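Local coordinates for protein putative phosphohydrolase (Shewanella amazonensis, PDB 3M1T) that is of unknown function but carries an all-helical HDOD domain, related to the HD phosphodiesterases, and may act as a phosphohydrolase or in signal transduction, at residues Lys36-Lys41 / Gln80-Leu85; Leu144-Asn147 / Val152-Thr155. All blocks are in the same frame, centred on the assembly; numbering follows the deposited sequence. Where two conformers were deposited one is given.

Contact 1 (Lys36-Lys41 / Gln80-Leu85)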
loop_
_atom_site.group_PDB
_atom_site.type_symbol
_atom_site.label_atom_id
_atom_site.label_comp_id
_atom_site.label_asym_id
_atom_site.label_seq_id
_atom_site.Cartn_x
_atom_site.Cartn_y
_atom_site.Cartn_z
ATOM N N LYS A 36 14.894 -19.921 8.952
ATOM C CA LYS A 36 14.194 -20.954 9.722
ATOM C C LYS A 36 12.969 -20.381 10.440
ATOM O O LYS A 36 11.886 -20.960 10.393
ATOM C CB LYS A 36 15.141 -21.554 10.766
ATOM C CG LYS A 36 14.643 -22.787 11.449
ATOM C CD LYS A 36 15.772 -23.477 12.218
ATOM C CE LYS A 36 15.306 -24.779 12.852
ATOM N NZ LYS A 36 16.477 -25.638 13.309
ATOM N N ALA A 37 13.152 -19.248 11.111
ATOM C CA ALA A 37 12.093 -18.673 11.911
ATOM C C ALA A 37 10.913 -18.301 11.029
ATOM O O ALA A 37 9.746 -18.563 11.382
ATOM C CB ALA A 37 12.575 -17.471 12.646
ATOM N N VAL A 38 11.211 -17.663 9.904
ATOM C CA VAL A 38 10.157 -17.227 8.969
ATOM C C VAL A 38 9.455 -18.442 8.347
ATOM O O VAL A 38 8.204 -18.511 8.314
ATOM C CB VAL A 38 10.701 -16.317 7.844
ATOM C CG1 VAL A 38 9.626 -16.106 6.790
ATOM C CG2 VAL A 38 11.172 -14.946 8.413
ATOM N N SER A 39 10.266 -19.413 7.882
ATOM C CA SER A 39 9.722 -20.642 7.264
ATOM C C SER A 39 8.887 -21.453 8.239
ATOM O O SER A 39 7.767 -21.869 7.891
ATOM C CB SER A 39 10.841 -21.505 6.686
ATOM O OG SER A 39 11.623 -20.688 5.821
ATOM N N GLU A 40 9.398 -21.644 9.451
ATOM C CA GLU A 40 8.634 -22.391 10.436
ATOM C C GLU A 40 7.300 -21.691 10.736
ATOM O O GLU A 40 6.271 -22.361 10.780
ATOM C CB GLU A 40 9.433 -22.644 11.704
ATOM C CG GLU A 40 10.514 -23.675 11.445
ATOM C CD GLU A 40 11.301 -24.078 12.671
ATOM O OE1 GLU A 40 11.139 -23.459 13.759
ATOM O OE2 GLU A 40 12.102 -25.037 12.516
ATOM N N LYS A 41 7.316 -20.373 10.917
ATOM C CA LYS A 41 6.073 -19.681 11.302
ATOM C C LYS A 41 5.027 -19.855 10.190
ATOM O O LYS A 41 3.864 -20.134 10.460
ATOM C CB LYS A 41 6.369 -18.213 11.581
ATOM C CG LYS A 41 5.253 -17.482 12.304
ATOM C CD LYS A 41 5.107 -17.965 13.717
ATOM C CE LYS A 41 4.063 -17.189 14.521
ATOM N NZ LYS A 41 3.992 -17.544 15.983
ATOM N N GLN A 80 14.298 -10.899 1.265
ATOM C CA GLN A 80 13.792 -9.543 1.287
ATOM C C GLN A 80 12.464 -9.549 0.510
ATOM O O GLN A 80 11.451 -9.009 0.973
ATOM C CB GLN A 80 14.835 -8.523 0.749
ATOM N N THR A 81 12.440 -10.203 -0.647
ATOM C CA THR A 81 11.208 -10.317 -1.423
ATOM C C THR A 81 10.159 -11.174 -0.719
ATOM O O THR A 81 8.993 -10.796 -0.671
ATOM C CB THR A 81 11.488 -10.883 -2.845
ATOM O OG1 THR A 81 12.315 -9.949 -3.535
ATOM C CG2 THR A 81 10.199 -11.057 -3.627
ATOM N N LEU A 82 10.566 -12.319 -0.185
ATOM C CA LEU A 82 9.621 -13.221 0.515
ATOM C C LEU A 82 8.923 -12.478 1.658
ATOM O O LEU A 82 7.716 -12.530 1.783
ATOM C CB LEU A 82 10.318 -14.475 1.062
ATOM C CG LEU A 82 9.446 -15.492 1.814
ATOM C CD1 LEU A 82 8.420 -16.063 0.841
ATOM C CD2 LEU A 82 10.274 -16.577 2.461
ATOM N N ARG A 83 9.695 -11.765 2.472
ATOM C CA ARG A 83 9.102 -11.031 3.597
ATOM C C ARG A 83 8.017 -10.110 3.091
ATOM O O ARG A 83 6.948 -10.020 3.679
ATOM C CB ARG A 83 10.160 -10.196 4.328
ATOM C CG ARG A 83 11.179 -10.972 5.094
ATOM C CD ARG A 83 12.226 -9.977 5.623
ATOM N NE ARG A 83 13.397 -10.616 6.193
ATOM C CZ ARG A 83 13.526 -11.001 7.464
ATOM N NH1 ARG A 83 12.519 -10.854 8.340
ATOM N NH2 ARG A 83 14.675 -11.526 7.861
ATOM N N THR A 84 8.312 -9.445 2.001
ATOM C CA THR A 84 7.415 -8.492 1.470
ATOM C C THR A 84 6.086 -9.135 1.043
ATOM O O THR A 84 5.035 -8.597 1.313
ATOM C CB THR A 84 8.134 -7.763 0.379
ATOM O OG1 THR A 84 9.387 -7.274 0.930
ATOM C CG2 THR A 84 7.263 -6.633 -0.128
ATOM N N LEU A 85 6.156 -10.299 0.401
ATOM C CA LEU A 85 4.988 -11.047 -0.030
ATOM C C LEU A 85 4.197 -11.626 1.132
ATOM O O LEU A 85 2.963 -11.712 1.063
ATOM C CB LEU A 85 5.373 -12.142 -1.051
ATOM C CG LEU A 85 5.923 -11.630 -2.365
ATOM C CD1 LEU A 85 6.185 -12.836 -3.231
ATOM C CD2 LEU A 85 4.985 -10.602 -3.069
#

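Contact 2 (Leu144-Asn147 / Val152-Thr155)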
loop_
_atom_site.group_PDB
_atom_site.type_symbol
_atom_site.label_atom_id
_atom_site.label_comp_id
_atom_site.label_asym_id
_atom_site.label_seq_id
_atom_site.Cartn_x
_atom_site.Cartn_y
_atom_site.Cartn_z
ATOM N N LEU A 144 -11.607 1.281 5.719
ATOM C CA LEU A 144 -11.978 1.405 7.106
ATOM C C LEU A 144 -13.150 2.410 7.224
ATOM O O LEU A 144 -14.010 2.197 8.075
ATOM C CB LEU A 144 -10.780 1.939 7.924
ATOM C CG LEU A 144 -9.623 0.997 8.133
ATOM C CD1 LEU A 144 -8.578 1.725 8.995
ATOM C CD2 LEU A 144 -10.065 -0.275 8.898
ATOM N N ILE A 145 -13.103 3.503 6.482
ATOM C CA ILE A 145 -14.181 4.515 6.545
ATOM C C ILE A 145 -15.519 3.950 6.071
ATOM O O ILE A 145 -16.579 4.154 6.702
ATOM C CB ILE A 145 -13.810 5.793 5.863
ATOM C CG1 ILE A 145 -12.668 6.506 6.631
ATOM C CG2 ILE A 145 -15.070 6.741 5.710
ATOM C CD1 ILE A 145 -12.167 7.662 5.951
ATOM N N VAL A 146 -15.492 3.224 4.969
ATOM C CA VAL A 146 -16.734 2.583 4.475
ATOM C C VAL A 146 -17.300 1.622 5.494
ATOM O O VAL A 146 -18.513 1.608 5.761
ATOM C CB VAL A 146 -16.481 1.878 3.135
ATOM C CG1 VAL A 146 -17.733 1.008 2.696
ATOM C CG2 VAL A 146 -16.126 2.904 2.077
ATOM N N ASN A 147 -16.442 0.804 6.098
ATOM C CA ASN A 147 -16.920 -0.142 7.087
ATOM C C ASN A 147 -17.314 0.446 8.414
ATOM O O ASN A 147 -18.270 -0.013 9.019
ATOM C CB ASN A 147 -15.930 -1.275 7.210
ATOM C CG ASN A 147 -16.222 -2.369 6.163
ATOM O OD1 ASN A 147 -15.895 -3.533 6.359
ATOM N ND2 ASN A 147 -16.888 -1.989 5.061
ATOM N N VAL A 152 -21.971 8.028 6.480
ATOM C CA VAL A 152 -21.078 9.124 6.139
ATOM C C VAL A 152 -20.307 8.868 4.847
ATOM O O VAL A 152 -20.199 9.733 4.010
ATOM C CB VAL A 152 -20.147 9.492 7.313
ATOM C CG1 VAL A 152 -19.057 10.442 6.865
ATOM C CG2 VAL A 152 -21.029 10.091 8.411
ATOM N N ALA A 153 -19.761 7.659 4.680
ATOM C CA ALA A 153 -19.042 7.336 3.464
ATOM C C ALA A 153 -19.883 7.506 2.235
ATOM O O ALA A 153 -19.435 8.039 1.243
ATOM C CB ALA A 153 -18.505 5.890 3.532
ATOM N N ALA A 154 -21.135 7.063 2.281
ATOM C CA ALA A 154 -22.019 7.228 1.160
ATOM C C ALA A 154 -22.344 8.713 0.862
ATOM O O ALA A 154 -22.384 9.179 -0.289
ATOM C CB ALA A 154 -23.353 6.449 1.409
ATOM N N THR A 155 -22.583 9.449 1.945
ATOM C CA THR A 155 -22.836 10.892 1.838
ATOM C C THR A 155 -21.644 11.587 1.209
ATOM O O THR A 155 -21.810 12.478 0.335
ATOM C CB THR A 155 -23.166 11.449 3.220
ATOM O OG1 THR A 155 -24.395 10.829 3.645
ATOM C CG2 THR A 155 -23.336 12.990 3.160
#

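Contact 1 (Lys36-Lys41 / Gln80-Leu85)
V38 points from helix 35-43 at helix 79-94 and spreads its two methyls over two unlike neighbours, L82 and R83. A chi1 of 170° puts CG1 anti to the backbone N, which turns CG1 toward the leucine and CG2 toward the arginine. On the leucine side the meeting is methyl to methyl, V38 CG1 lying 4.4 Å from L82 CD2. L82 reaches this far because CG is anti to its backbone N and CD2 continues the extended line away from CA. On the other side V38 CG2 sits over one face of the R83 guanidinium, 4.3 Å from R83 NH1. The flat cation therefore offers its broad surface to the methyl while its N-H groups serve other partners. R83 NH2 donates to the carbonyl of S33, and NH1 makes weak bonds to the carbonyls of V28 and N30, near the end of helix 19-29. V27 and V28 of that same helix also touch V38, and V52 and V74 pack on L82. Valine suits this place because its two short branches can meet two different side chains where V38 CA stands 8.3 Å from R83 CA. No hydrogen bond crosses between the segments. Cohesion here is thus a matter of modest apolar burial, with the arginine contributing a non-polar face and its N-H groups bonded to main-chain oxygens, which probably ease the packing of the cation against a methyl.

Contact 2 (Leu144-Asn147 / Val152-Thr155)
I145 and V146, neighbours on helix 140-148, both lay a methyl against A153 of helix 150-161. Taking I145 outward from its backbone, I145 CB itself stays 5.2 Å from A153 CB, and there the chain forks. The short branch, CG2, is anti to the backbone N and reaches the alanine, with I145 CG2 4.2 Å from A153 CB. The long branch leaves the contact: CG1 is anti to the carbonyl carbon (chi1 -67°), and I145 CD1 at its tip is 7.0 Å from A153 CB. Beta-branching thus lets one residue serve two neighbourhoods, for the I145 side chain also packs on E170 and L174 of helix 166-174 and on N178 and I181 of helix 178-188. V146 supplies the second wall. V146 CG2 stands 4.1 Å from A153 CB, and the main chain comes closer still, V146 CA being 3.9 Å from A153 CB. The alanine methyl therefore rests on backbone as well as side chain, and the small residue suits a place where the V146 and A153 CA atoms approach to 5.4 Å. V146 also meets V98 and F101, in a loop. Helices 140-148 and 150-161 follow each other with a single residue between them, and their meeting at A153 forms a local helix-to-helix junction within the all-helical HDOD domain.

How the contacts relate
Contact 1 and contact 2 lie on opposite sides of the chain's centre, each about 19 Å from it. Their own centres are about 35 Å apart, and their nearest atoms about 19 Å, so they do not touch. No helix is common to both: contact 1 joins helices 35-43 and 79-94, contact 2 helices 140-148 and 150-161. They follow in series along the chain, the first closing before the second opens. The first brings together segments 39 residues apart in sequence, the second segments only five apart. Within one HDOD range, the protein thus combines longer-range helix packing at one side with near-neighbour packing at the other.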